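Local coordinates for alpha-2,3-sialyltransferase (PDB 2P56), which probably transfers sialic acid from a sugar nucleotide onto acceptor glycans in alpha-2,3 linkage, this chain being the N-terminal, sialyltransferase-family part of a longer membrane protein, at residues A[22-27]-A[166-171]; A[185-190]-A[258-263]; A[107-112]-A[275-280]; A[76-81]-A[262-267]. One frame throughout, in Å; residues are numbered along the deposited sequence.

Interaction 1 (A[22-27]-A[166-171]); sequences IIIAGN and IYLCGI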
loop_
_atom_site.group_PDB
_atom_site.type_symbol
_atom_site.label_atom_id
_atom_site.label_comp_id
_atom_site.label_asym_id
_atom_site.label_seq_id
_atom_site.Cartn_x
_atom_site.Cartn_y
_atom_site.Cartn_z
ATOM N N ILE A 22 -27.514 -23.113 -0.977
ATOM C CA ILE A 22 -26.226 -23.509 -1.519
ATOM C C ILE A 22 -25.941 -24.956 -1.162
ATOM O O ILE A 22 -26.206 -25.401 -0.041
ATOM C CB ILE A 22 -25.072 -22.609 -0.981
ATOM C CG1 ILE A 22 -23.747 -22.990 -1.652
ATOM C CG2 ILE A 22 -24.949 -22.748 0.531
ATOM C CD1 ILE A 22 -23.659 -22.604 -3.117
ATOM N N ILE A 23 -25.430 -25.695 -2.138
ATOM C CA ILE A 23 -25.068 -27.087 -1.921
ATOM C C ILE A 23 -23.547 -27.119 -1.846
ATOM O O ILE A 23 -22.866 -26.746 -2.802
ATOM C CB ILE A 23 -25.521 -27.982 -3.089
ATOM C CG1 ILE A 23 -26.998 -27.730 -3.407
ATOM C CG2 ILE A 23 -25.297 -29.431 -2.729
ATOM C CD1 ILE A 23 -27.938 -27.918 -2.219
ATOM N N ILE A 24 -23.016 -27.551 -0.707
ATOM C CA ILE A 24 -21.574 -27.620 -0.510
ATOM C C ILE A 24 -21.155 -29.079 -0.435
ATOM O O ILE A 24 -21.628 -29.832 0.422
ATOM C CB ILE A 24 -21.176 -26.857 0.773
ATOM C CG1 ILE A 24 -21.531 -25.376 0.593
ATOM C CG2 ILE A 24 -19.694 -27.049 1.077
ATOM C CD1 ILE A 24 -21.220 -24.508 1.775
ATOM N N ALA A 25 -20.268 -29.480 -1.341
ATOM C CA ALA A 25 -19.827 -30.865 -1.393
ATOM C C ALA A 25 -18.334 -31.122 -1.268
ATOM O O ALA A 25 -17.509 -30.424 -1.856
ATOM C CB ALA A 25 -20.330 -31.504 -2.674
ATOM N N GLY A 26 -18.000 -32.140 -0.487
ATOM C CA GLY A 26 -16.618 -32.537 -0.345
ATOM C C GLY A 26 -16.441 -33.647 -1.368
ATOM O O GLY A 26 -17.295 -33.829 -2.243
ATOM N N ASN A 27 -15.355 -34.399 -1.279
ATOM C CA ASN A 27 -15.144 -35.484 -2.229
ATOM C C ASN A 27 -15.153 -36.840 -1.538
ATOM O O ASN A 27 -14.638 -37.829 -2.063
ATOM C CB ASN A 27 -13.833 -35.272 -2.989
ATOM C CG ASN A 27 -13.867 -34.027 -3.839
ATOM O OD1 ASN A 27 -14.729 -33.882 -4.710
ATOM N ND2 ASN A 27 -12.940 -33.112 -3.585
ATOM N N ILE A 166 -27.602 -24.137 4.100
ATOM C CA ILE A 166 -26.543 -24.985 3.576
ATOM C C ILE A 166 -26.913 -26.463 3.580
ATOM O O ILE A 166 -27.427 -26.972 4.570
ATOM C CB ILE A 166 -25.257 -24.813 4.421
ATOM C CG1 ILE A 166 -24.765 -23.372 4.334
ATOM C CG2 ILE A 166 -24.185 -25.788 3.959
ATOM C CD1 ILE A 166 -23.692 -23.040 5.361
ATOM N N TYR A 167 -26.640 -27.144 2.468
ATOM C CA TYR A 167 -26.901 -28.580 2.341
ATOM C C TYR A 167 -25.555 -29.256 2.093
ATOM O O TYR A 167 -24.895 -28.987 1.083
ATOM C CB TYR A 167 -27.851 -28.845 1.171
ATOM C CG TYR A 167 -29.208 -28.187 1.327
ATOM C CD1 TYR A 167 -30.286 -28.878 1.891
ATOM C CD2 TYR A 167 -29.409 -26.869 0.925
ATOM C CE1 TYR A 167 -31.535 -28.260 2.048
ATOM C CE2 TYR A 167 -30.641 -26.244 1.075
ATOM C CZ TYR A 167 -31.702 -26.941 1.637
ATOM O OH TYR A 167 -32.909 -26.301 1.803
ATOM N N LEU A 168 -25.150 -30.140 3.003
ATOM C CA LEU A 168 -23.858 -30.817 2.886
ATOM C C LEU A 168 -23.872 -32.258 2.380
ATOM O O LEU A 168 -24.801 -33.028 2.639
ATOM C CB LEU A 168 -23.137 -30.788 4.235
ATOM C CG LEU A 168 -22.871 -29.422 4.870
ATOM C CD1 LEU A 168 -22.223 -29.618 6.230
ATOM C CD2 LEU A 168 -21.974 -28.602 3.971
ATOM N N CYS A 169 -22.809 -32.612 1.663
ATOM C CA CYS A 169 -22.629 -33.948 1.120
ATOM C C CYS A 169 -21.151 -34.125 0.788
ATOM O O CYS A 169 -20.431 -33.141 0.592
ATOM C CB CYS A 169 -23.483 -34.145 -0.141
ATOM S SG CYS A 169 -23.060 -33.100 -1.558
ATOM N N GLY A 170 -20.696 -35.372 0.738
ATOM C CA GLY A 170 -19.301 -35.625 0.436
ATOM C C GLY A 170 -18.374 -35.332 1.603
ATOM O O GLY A 170 -17.151 -35.435 1.473
ATOM N N ILE A 171 -18.953 -34.951 2.740
ATOM C CA ILE A 171 -18.171 -34.663 3.942
ATOM C C ILE A 171 -18.144 -35.924 4.814
ATOM O O ILE A 171 -19.109 -36.231 5.520
ATOM C CB ILE A 171 -18.790 -33.505 4.776
ATOM C CG1 ILE A 171 -19.023 -32.274 3.896
ATOM C CG2 ILE A 171 -17.861 -33.147 5.940
ATOM C CD1 ILE A 171 -17.766 -31.664 3.322
#

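Interaction 2 (A[185-190]-A[258-263]); sequences MSTNIK and INDILL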
loop_
_atom_site.group_PDB
_atom_site.type_symbol
_atom_site.label_atom_id
_atom_site.label_comp_id
_atom_site.label_asym_id
_atom_site.label_seq_id
_atom_site.Cartn_x
_atom_site.Cartn_y
_atom_site.Cartn_z
ATOM N N MET A 185 -5.709 -41.212 -10.532
ATOM C CA MET A 185 -6.071 -40.484 -9.321
ATOM C C MET A 185 -4.972 -39.501 -8.914
ATOM O O MET A 185 -4.694 -38.539 -9.628
ATOM C CB MET A 185 -6.354 -41.469 -8.177
ATOM C CG MET A 185 -5.237 -42.477 -7.905
ATOM S SD MET A 185 -5.573 -43.535 -6.473
ATOM C CE MET A 185 -4.735 -42.631 -5.159
ATOM N N SER A 186 -4.349 -39.740 -7.764
ATOM C CA SER A 186 -3.286 -38.865 -7.294
ATOM C C SER A 186 -1.968 -39.209 -7.981
ATOM O O SER A 186 -0.896 -38.865 -7.489
ATOM C CB SER A 186 -3.137 -38.976 -5.768
ATOM O OG SER A 186 -2.834 -40.299 -5.363
ATOM N N THR A 187 -2.055 -39.889 -9.122
ATOM C CA THR A 187 -0.862 -40.266 -9.877
ATOM C C THR A 187 -0.150 -39.017 -10.413
ATOM O O THR A 187 1.081 -38.923 -10.362
ATOM C CB THR A 187 -1.220 -41.221 -11.046
ATOM O OG1 THR A 187 -0.044 -41.491 -11.820
ATOM C CG2 THR A 187 -2.289 -40.610 -11.937
ATOM N N ASN A 188 -0.922 -38.058 -10.922
ATOM C CA ASN A 188 -0.335 -36.816 -11.423
ATOM C C ASN A 188 0.160 -36.017 -10.226
ATOM O O ASN A 188 1.103 -35.237 -10.334
ATOM C CB ASN A 188 -1.362 -35.996 -12.213
ATOM C CG ASN A 188 -1.342 -36.312 -13.702
ATOM O OD1 ASN A 188 -2.171 -35.814 -14.465
ATOM N ND2 ASN A 188 -0.387 -37.134 -14.123
ATOM N N ILE A 189 -0.487 -36.225 -9.084
ATOM C CA ILE A 189 -0.115 -35.546 -7.852
ATOM C C ILE A 189 1.242 -36.078 -7.393
ATOM O O ILE A 189 2.070 -35.333 -6.867
ATOM C CB ILE A 189 -1.158 -35.808 -6.743
ATOM C CG1 ILE A 189 -2.532 -35.310 -7.201
ATOM C CG2 ILE A 189 -0.737 -35.119 -5.455
ATOM C CD1 ILE A 189 -3.661 -35.616 -6.237
ATOM N N LYS A 190 1.461 -37.373 -7.607
ATOM C CA LYS A 190 2.710 -38.019 -7.221
ATOM C C LYS A 190 3.866 -37.491 -8.057
ATOM O O LYS A 190 4.993 -37.372 -7.571
ATOM C CB LYS A 190 2.587 -39.540 -7.374
ATOM C CG LYS A 190 1.567 -40.159 -6.424
ATOM C CD LYS A 190 1.392 -41.656 -6.644
ATOM C CE LYS A 190 0.331 -42.228 -5.708
ATOM N NZ LYS A 190 0.120 -43.691 -5.904
ATOM N N ILE A 258 -11.540 -35.277 -18.011
ATOM C CA ILE A 258 -10.335 -35.034 -17.231
ATOM C C ILE A 258 -10.653 -35.640 -15.869
ATOM O O ILE A 258 -11.627 -35.240 -15.220
ATOM C CB ILE A 258 -10.069 -33.526 -17.075
ATOM C CG1 ILE A 258 -9.755 -32.917 -18.443
ATOM C CG2 ILE A 258 -8.929 -33.294 -16.104
ATOM C CD1 ILE A 258 -9.802 -31.399 -18.465
ATOM N N ASN A 259 -9.857 -36.615 -15.444
ATOM C CA ASN A 259 -10.092 -37.275 -14.165
ATOM C C ASN A 259 -8.899 -37.167 -13.229
ATOM O O ASN A 259 -8.872 -37.799 -12.178
ATOM C CB ASN A 259 -10.417 -38.751 -14.389
ATOM C CG ASN A 259 -9.202 -39.548 -14.819
ATOM O OD1 ASN A 259 -8.482 -39.155 -15.740
ATOM N ND2 ASN A 259 -8.967 -40.676 -14.153
ATOM N N ASP A 260 -7.898 -36.386 -13.613
ATOM C CA ASP A 260 -6.737 -36.211 -12.750
ATOM C C ASP A 260 -6.254 -34.777 -12.913
ATOM O O ASP A 260 -6.491 -34.144 -13.950
ATOM C CB ASP A 260 -5.630 -37.201 -13.122
ATOM C CG ASP A 260 -4.511 -37.244 -12.092
ATOM O OD1 ASP A 260 -3.534 -37.996 -12.305
ATOM O OD2 ASP A 260 -4.603 -36.532 -11.066
ATOM N N ILE A 261 -5.607 -34.253 -11.882
ATOM C CA ILE A 261 -5.103 -32.890 -11.934
ATOM C C ILE A 261 -4.100 -32.773 -13.082
ATOM O O ILE A 261 -3.227 -33.622 -13.241
ATOM C CB ILE A 261 -4.446 -32.495 -10.591
ATOM C CG1 ILE A 261 -4.043 -31.020 -10.624
ATOM C CG2 ILE A 261 -3.256 -33.407 -10.300
ATOM C CD1 ILE A 261 -3.535 -30.500 -9.296
ATOM N N LEU A 262 -4.245 -31.724 -13.887
ATOM C CA LEU A 262 -3.380 -31.491 -15.041
ATOM C C LEU A 262 -1.979 -31.029 -14.690
ATOM O O LEU A 262 -1.783 -30.269 -13.745
ATOM C CB LEU A 262 -4.025 -30.462 -15.970
ATOM C CG LEU A 262 -4.919 -30.933 -17.119
ATOM C CD1 LEU A 262 -5.472 -32.318 -16.859
ATOM C CD2 LEU A 262 -6.027 -29.930 -17.311
ATOM N N LEU A 263 -0.999 -31.500 -15.455
ATOM C CA LEU A 263 0.391 -31.104 -15.245
ATOM C C LEU A 263 0.655 -29.850 -16.073
ATOM O O LEU A 263 0.003 -29.623 -17.090
ATOM C CB LEU A 263 1.335 -32.228 -15.678
ATOM C CG LEU A 263 1.759 -33.244 -14.608
ATOM C CD1 LEU A 263 0.642 -33.490 -13.615
ATOM C CD2 LEU A 263 2.174 -34.539 -15.296
#

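Interaction 3 (A[107-112]-A[275-280]); sequences NDFLHQ and NQLKAD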
loop_
_atom_site.group_PDB
_atom_site.type_symbol
_atom_site.label_atom_id
_atom_site.label_comp_id
_atom_site.label_asym_id
_atom_site.label_seq_id
_atom_site.Cartn_x
_atom_site.Cartn_y
_atom_site.Cartn_z
ATOM N N ASN A 107 4.424 -14.822 1.567
ATOM C CA ASN A 107 4.083 -13.454 1.198
ATOM C C ASN A 107 4.106 -13.297 -0.315
ATOM O O ASN A 107 3.279 -12.585 -0.889
ATOM C CB ASN A 107 5.063 -12.458 1.823
ATOM C CG ASN A 107 5.202 -12.631 3.319
ATOM O OD1 ASN A 107 4.209 -12.778 4.042
ATOM N ND2 ASN A 107 6.443 -12.601 3.801
ATOM N N ASP A 108 5.056 -13.966 -0.959
ATOM C CA ASP A 108 5.173 -13.894 -2.404
ATOM C C ASP A 108 3.926 -14.461 -3.055
ATOM O O ASP A 108 3.391 -13.880 -4.000
ATOM C CB ASP A 108 6.412 -14.658 -2.876
ATOM C CG ASP A 108 7.700 -13.850 -2.707
ATOM O OD1 ASP A 108 8.799 -14.446 -2.768
ATOM O OD2 ASP A 108 7.615 -12.614 -2.526
ATOM N N PHE A 109 3.463 -15.594 -2.539
ATOM C CA PHE A 109 2.274 -16.236 -3.072
ATOM C C PHE A 109 1.081 -15.290 -3.018
ATOM O O PHE A 109 0.423 -15.044 -4.026
ATOM C CB PHE A 109 1.941 -17.500 -2.279
ATOM C CG PHE A 109 0.695 -18.192 -2.753
ATOM C CD1 PHE A 109 0.707 -18.948 -3.922
ATOM C CD2 PHE A 109 -0.508 -18.033 -2.070
ATOM C CE1 PHE A 109 -0.462 -19.533 -4.411
ATOM C CE2 PHE A 109 -1.688 -18.614 -2.549
ATOM C CZ PHE A 109 -1.666 -19.364 -3.724
ATOM N N LEU A 110 0.802 -14.764 -1.832
ATOM C CA LEU A 110 -0.324 -13.863 -1.653
ATOM C C LEU A 110 -0.163 -12.582 -2.442
ATOM O O LEU A 110 -1.091 -12.148 -3.126
ATOM C CB LEU A 110 -0.514 -13.534 -0.171
ATOM C CG LEU A 110 -1.004 -14.724 0.657
ATOM C CD1 LEU A 110 -1.226 -14.281 2.097
ATOM C CD2 LEU A 110 -2.295 -15.273 0.056
ATOM N N HIS A 111 1.019 -11.986 -2.364
ATOM C CA HIS A 111 1.264 -10.739 -3.070
ATOM C C HIS A 111 1.255 -10.859 -4.592
ATOM O O HIS A 111 0.897 -9.911 -5.284
ATOM C CB HIS A 111 2.585 -10.114 -2.600
ATOM C CG HIS A 111 2.533 -9.585 -1.198
ATOM N ND1 HIS A 111 2.443 -10.404 -0.092
ATOM C CD2 HIS A 111 2.523 -8.315 -0.724
ATOM C CE1 HIS A 111 2.379 -9.665 1.001
ATOM N NE2 HIS A 111 2.426 -8.394 0.645
ATOM N N GLN A 112 1.630 -12.016 -5.120
ATOM C CA GLN A 112 1.663 -12.182 -6.573
ATOM C C GLN A 112 0.418 -12.902 -7.097
ATOM O O GLN A 112 0.253 -13.055 -8.305
ATOM C CB GLN A 112 2.911 -12.980 -6.982
ATOM C CG GLN A 112 2.761 -14.490 -6.773
ATOM C CD GLN A 112 4.055 -15.274 -6.967
ATOM O OE1 GLN A 112 4.078 -16.503 -6.813
ATOM N NE2 GLN A 112 5.136 -14.571 -7.297
ATOM N N ASN A 275 9.766 -22.151 -9.129
ATOM C CA ASN A 275 11.058 -21.908 -8.501
ATOM C C ASN A 275 10.873 -21.120 -7.213
ATOM O O ASN A 275 11.508 -21.405 -6.192
ATOM C CB ASN A 275 11.972 -21.137 -9.451
ATOM C CG ASN A 275 13.344 -20.881 -8.855
ATOM O OD1 ASN A 275 14.159 -21.799 -8.726
ATOM N ND2 ASN A 275 13.605 -19.628 -8.477
ATOM N N GLN A 276 9.994 -20.127 -7.269
ATOM C CA GLN A 276 9.713 -19.280 -6.117
ATOM C C GLN A 276 8.927 -20.033 -5.040
ATOM O O GLN A 276 9.173 -19.851 -3.849
ATOM C CB GLN A 276 8.952 -18.038 -6.569
ATOM C CG GLN A 276 9.225 -16.821 -5.716
ATOM C CD GLN A 276 8.850 -15.539 -6.421
ATOM O OE1 GLN A 276 7.688 -15.326 -6.763
ATOM N NE2 GLN A 276 9.836 -14.675 -6.650
ATOM N N LEU A 277 7.986 -20.880 -5.453
ATOM C CA LEU A 277 7.211 -21.661 -4.496
ATOM C C LEU A 277 8.142 -22.578 -3.723
ATOM O O LEU A 277 8.103 -22.623 -2.493
ATOM C CB LEU A 277 6.163 -22.532 -5.195
ATOM C CG LEU A 277 4.768 -21.989 -5.506
ATOM C CD1 LEU A 277 3.878 -23.166 -5.873
ATOM C CD2 LEU A 277 4.186 -21.256 -4.304
ATOM N N LYS A 278 8.965 -23.321 -4.456
ATOM C CA LYS A 278 9.911 -24.249 -3.852
ATOM C C LYS A 278 10.731 -23.566 -2.771
ATOM O O LYS A 278 10.893 -24.103 -1.675
ATOM C CB LYS A 278 10.855 -24.827 -4.911
ATOM C CG LYS A 278 10.178 -25.700 -5.956
ATOM C CD LYS A 278 11.205 -26.267 -6.933
ATOM C CE LYS A 278 10.539 -27.032 -8.068
ATOM N NZ LYS A 278 9.726 -28.178 -7.571
ATOM N N ALA A 279 11.248 -22.382 -3.086
ATOM C CA ALA A 279 12.062 -21.625 -2.138
ATOM C C ALA A 279 11.309 -21.404 -0.831
ATOM O O ALA A 279 11.854 -21.607 0.253
ATOM C CB ALA A 279 12.464 -20.285 -2.746
ATOM N N ASP A 280 10.051 -20.989 -0.944
ATOM C CA ASP A 280 9.211 -20.740 0.222
ATOM C C ASP A 280 8.544 -22.021 0.709
ATOM O O ASP A 280 7.397 -22.309 0.362
ATOM C CB ASP A 280 8.149 -19.689 -0.111
ATOM C CG ASP A 280 8.751 -18.323 -0.394
ATOM O OD1 ASP A 280 9.363 -17.746 0.528
ATOM O OD2 ASP A 280 8.615 -17.827 -1.533
HETATM O O HOH W 1 7.578 -15.256 0.282
#

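Interaction 4 (A[76-81]-A[262-267]); sequences QYHTAK and LLTDNT. With EDO (1,2-ethanediol), chain C.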
loop_
_atom_site.group_PDB
_atom_site.type_symbol
_atom_site.label_atom_id
_atom_site.label_comp_id
_atom_site.label_asym_id
_atom_site.label_seq_id
_atom_site.Cartn_x
_atom_site.Cartn_y
_atom_site.Cartn_z
ATOM N N GLN A 76 -4.351 -26.546 -10.449
ATOM C CA GLN A 76 -5.809 -26.592 -10.383
ATOM C C GLN A 76 -6.420 -25.477 -11.229
ATOM O O GLN A 76 -7.439 -25.677 -11.889
ATOM C CB GLN A 76 -6.297 -26.448 -8.936
ATOM C CG GLN A 76 -5.952 -27.603 -8.012
ATOM C CD GLN A 76 -6.763 -28.858 -8.285
ATOM O OE1 GLN A 76 -7.020 -29.647 -7.376
ATOM N NE2 GLN A 76 -7.160 -29.055 -9.532
ATOM N N TYR A 77 -5.801 -24.299 -11.202
ATOM C CA TYR A 77 -6.312 -23.173 -11.980
ATOM C C TYR A 77 -6.330 -23.582 -13.443
ATOM O O TYR A 77 -7.327 -23.390 -14.145
ATOM C CB TYR A 77 -5.425 -21.944 -11.794
ATOM C CG TYR A 77 -5.881 -20.739 -12.584
ATOM C CD1 TYR A 77 -6.903 -19.910 -12.112
ATOM C CD2 TYR A 77 -5.288 -20.423 -13.809
ATOM C CE1 TYR A 77 -7.316 -18.798 -12.841
ATOM C CE2 TYR A 77 -5.697 -19.316 -14.544
ATOM C CZ TYR A 77 -6.706 -18.508 -14.055
ATOM O OH TYR A 77 -7.102 -17.410 -14.790
ATOM N N HIS A 78 -5.215 -24.156 -13.888
ATOM C CA HIS A 78 -5.079 -24.626 -15.264
ATOM C C HIS A 78 -6.107 -25.727 -15.546
ATOM O O HIS A 78 -6.757 -25.734 -16.588
ATOM C CB HIS A 78 -3.654 -25.152 -15.489
ATOM C CG HIS A 78 -3.482 -25.947 -16.750
ATOM N ND1 HIS A 78 -3.876 -25.483 -17.989
ATOM C CD2 HIS A 78 -2.918 -27.159 -16.966
ATOM C CE1 HIS A 78 -3.564 -26.378 -18.911
ATOM N NE2 HIS A 78 -2.979 -27.404 -18.317
ATOM N N THR A 79 -6.263 -26.646 -14.604
ATOM C CA THR A 79 -7.215 -27.730 -14.780
ATOM C C THR A 79 -8.644 -27.204 -14.914
ATOM O O THR A 79 -9.419 -27.726 -15.711
ATOM C CB THR A 79 -7.148 -28.720 -13.608
ATOM O OG1 THR A 79 -5.812 -29.218 -13.486
ATOM C CG2 THR A 79 -8.092 -29.881 -13.839
ATOM N N ALA A 80 -8.984 -26.166 -14.149
ATOM C CA ALA A 80 -10.334 -25.593 -14.201
ATOM C C ALA A 80 -10.620 -24.918 -15.537
ATOM O O ALA A 80 -11.724 -25.031 -16.076
ATOM C CB ALA A 80 -10.529 -24.597 -13.063
ATOM N N LYS A 81 -9.626 -24.196 -16.051
ATOM C CA LYS A 81 -9.739 -23.509 -17.332
ATOM C C LYS A 81 -10.057 -24.532 -18.420
ATOM O O LYS A 81 -10.909 -24.297 -19.282
ATOM C CB LYS A 81 -8.419 -22.802 -17.665
ATOM C CG LYS A 81 -8.159 -21.546 -16.849
ATOM C CD LYS A 81 -9.114 -20.432 -17.256
ATOM C CE LYS A 81 -9.033 -19.246 -16.301
ATOM N NZ LYS A 81 -9.775 -18.063 -16.816
ATOM N N LEU A 262 -4.245 -31.724 -13.887
ATOM C CA LEU A 262 -3.380 -31.491 -15.041
ATOM C C LEU A 262 -1.979 -31.029 -14.690
ATOM O O LEU A 262 -1.783 -30.269 -13.745
ATOM C CB LEU A 262 -4.025 -30.462 -15.970
ATOM C CG LEU A 262 -4.919 -30.933 -17.119
ATOM C CD1 LEU A 262 -5.472 -32.318 -16.859
ATOM C CD2 LEU A 262 -6.027 -29.930 -17.311
ATOM N N LEU A 263 -0.999 -31.500 -15.455
ATOM C CA LEU A 263 0.391 -31.104 -15.245
ATOM C C LEU A 263 0.655 -29.850 -16.073
ATOM O O LEU A 263 0.003 -29.623 -17.090
ATOM C CB LEU A 263 1.335 -32.228 -15.678
ATOM C CG LEU A 263 1.759 -33.244 -14.608
ATOM C CD1 LEU A 263 0.642 -33.490 -13.615
ATOM C CD2 LEU A 263 2.174 -34.539 -15.296
ATOM N N THR A 264 1.600 -29.029 -15.631
ATOM C CA THR A 264 1.926 -27.809 -16.354
ATOM C C THR A 264 3.236 -27.960 -17.124
ATOM O O THR A 264 4.084 -28.764 -16.749
ATOM C CB THR A 264 2.052 -26.610 -15.395
ATOM O OG1 THR A 264 3.095 -26.858 -14.441
ATOM C CG2 THR A 264 0.739 -26.390 -14.666
ATOM N N ASP A 265 3.378 -27.199 -18.209
ATOM C CA ASP A 265 4.594 -27.214 -19.021
ATOM C C ASP A 265 5.603 -26.259 -18.390
ATOM O O ASP A 265 5.218 -25.246 -17.796
ATOM C CB ASP A 265 4.291 -26.766 -20.456
ATOM C CG ASP A 265 3.784 -27.901 -21.326
ATOM O OD1 ASP A 265 3.203 -27.635 -22.403
ATOM O OD2 ASP A 265 3.971 -29.067 -20.924
ATOM N N ASN A 266 6.889 -26.569 -18.528
ATOM C CA ASN A 266 7.926 -25.725 -17.945
ATOM C C ASN A 266 8.244 -24.466 -18.756
ATOM O O ASN A 266 9.374 -24.254 -19.197
ATOM C CB ASN A 266 9.196 -26.547 -17.716
ATOM C CG ASN A 266 10.199 -25.832 -16.834
ATOM O OD1 ASN A 266 11.226 -25.345 -17.310
ATOM N ND2 ASN A 266 9.900 -25.756 -15.539
ATOM N N THR A 267 7.226 -23.637 -18.949
ATOM C CA THR A 267 7.356 -22.377 -19.666
ATOM C C THR A 267 8.141 -21.435 -18.756
ATOM O O THR A 267 8.437 -21.775 -17.612
ATOM C CB THR A 267 5.976 -21.736 -19.916
ATOM O OG1 THR A 267 5.334 -21.510 -18.654
ATOM C CG2 THR A 267 5.094 -22.644 -20.770
HETATM C C1 EDO C . 0.229 -26.206 -19.019
HETATM O O1 EDO C . 1.387 -25.352 -18.982
HETATM C C2 EDO C . 0.024 -26.704 -20.409
HETATM O O2 EDO C . 0.062 -28.152 -20.564
HETATM O O HOH W 2 -1.522 -29.766 -19.167
#

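Interaction 1 (A[22-27]-A[166-171])
I22 to A25 pair in parallel with I166 to C169 inside the all-parallel sheet of a Rossmann-like fold, where strand 21-25 lies between strands 44-48 and 165-169. The backbone bonds step along the pair: I22 O takes Y167 N, Y167 O takes I24 N at 3.0 Å, and I24 O accepts from C169 N over a longer 3.3 Å. The last rung, G26 N to C169 O at 2.8 Å, already belongs to the turn. There the two glycines, G26 and G170, bring the chains to 4.2 Å between their CA atoms.

Apolar contacts lie on both faces. I22, I24, I166 and L168 share one; M154, C155 and A158 of helix 150-161 pack on I24, and C155 also on L168. With CG1 beside its backbone N (chi1 -63°), I24 sends CD1 back to I166 CG2 at 3.9 Å, while I24 CB rests on L168 CD2 at 3.7 Å. On the other face I23 CD1 presses on Y167 CB at 3.5 Å. The backbone carbonyl I22 O sits at the edge of the tyrosine ring. Past the strand, N27 ND2 is bonded to C48 O. A25 CB lies 3.4 Å from C169 SG, a close contact.

Interaction 2 (A[185-190]-A[258-263])
N188 N gives its hydrogen to D260 OD1 over 3.0 Å, and the carboxylate receives it with the syn lone pair of that oxygen, the side of OD2. The bond is moderately bent, 141° at the hydrogen. N188 belongs to the first turn of helix 187-192. S186 holds the N-cap position but makes no capping bond with its side chain, so D260 brings an acceptor to this helix end from a distant part of the chain.

D260 reaches the helix because its CG stands opposite its own backbone N (chi1 -169°). OD2 turns back to its own segment and takes a weak, strongly bent bond from I261 N. The model is strained where the carboxylate meets M185 O, so its exact placing is doubtful. The N188 amide plane lies stacked near the carboxylate, only 20° from parallel to it.

Beside the polar centre are aliphatic contacts. I261 CG2 meets I189 CG1 at 3.7 Å, the two side chains crossing at about a right angle. L263 CD1, two residues further along than I261, reaches N188 CB at 3.5 Å.

The short helix sits between two unmodelled stretches, 174-184 and 197-202, consistent with a mobile lid as in related sialyltransferases. The 258-263 loop lies between this helix and helix 73-85: I261 and L263 also touch I192, I261 packs on Q75 and L262 on H78, while Y52 and F53, in the loop after strand 44-48, touch I261 and D260 respectively.

Interaction 3 (A[107-112]-A[275-280])
Q112 and Q276 join helix 107-116 to helix 268-279, the last helix of the model, in a roughly antiparallel helix pair (141° between the short axes) at the surface. The short axes come no closer than 10.2 Å, so the direct contacts run through side chains.

The firmer part is on the Q112 and F109 side, with a short amide bond and a buried ring. Q112 NE2 donates to Q276 OE1 over 2.7 Å, approaching nearly in line with the C=O, though bent to 146° at the hydrogen and with Q276 OE1 tilted out of the Q112 amide plane. Q112 places CG between its backbone N and carbonyl carbon and then runs extended, while Q276 slides past it in the opposite direction. Next to them F109 CD1 meets L277 CD2 at 4.2 Å, and Y273, also on helix 268-279, packs on F109 and Q112.

Toward D108 and D280 the contact is looser, made of like charges and a water. Two carboxylates come close, D108 OD1 to D280 OD2 at 3.6 Å, the side chains crossing at about a right angle with planes 76° apart. Their repulsion may be eased by the start of helix 107-116 close by. The water accepts from D108 N at 3.1 Å and donates, weakly, to D280 OD1.

Interaction 4 (A[76-81]-A[262-267])
H78 swings its ring toward L262 by placing CG opposite its backbone N (chi1 167°), while T79 keeps OG1 beside its own N (chi1 -57°) and so presents the hydroxyl to the passing loop. L262 N donates to T79 OG1 over 3.0 Å, and that hydroxyl bonds in turn to Q75 O one turn back in helix 73-85, which fixes its rotation. L262 then folds over the helix: its CB reaches H78 CD2 at 3.6 Å and its CD2 rests on T79 CA.

The imidazole is held on several sides. L262 CD2 lies over one face, and C1 of a 1,2-ethanediol over the opposite one, 3.5 Å from H78 NE2. In the ring plane a water sits 2.9 Å from H78 NE2; it donates to L263 O and also bonds the diol O2. From the second subunit, Y139 OH bonds H78 ND1 and the Y143 ring meets the imidazole, planes about 20° apart. The diol, probably from the crystallisation liquor, takes a nearly linear bond from D265 N to its O1, 2.8 Å, and bonds Y143 O of the second subunit.

With Y143 of that subunit also packing on T264, this is a helix-loop contact at a subunit interface, where the diol is bound.

How the interactions relate
From the N terminus, the first strand opens interaction 1, and helices 73-85 and 107-116 open interactions 4 and 3 before 166-171 closes interaction 1 in the sheet. Interaction 1 therefore crosses both. Interaction 2 opens next, at 185-190, and closes on 258-263, the same loop where interaction 4 ends; they share L262 and L263, and I261 CD1 packs on Q76 CD. Interaction 3 closes last, at 275-280, with interaction 2 nested inside its loop; interactions 3 and 4 cross. Interaction 1 ties the core strands. Interaction 2 joins helix 187-192 to the 258-263 loop, interaction 4 that loop to helix 73-85, and interaction 3 helix 107-116 to helix 268-279.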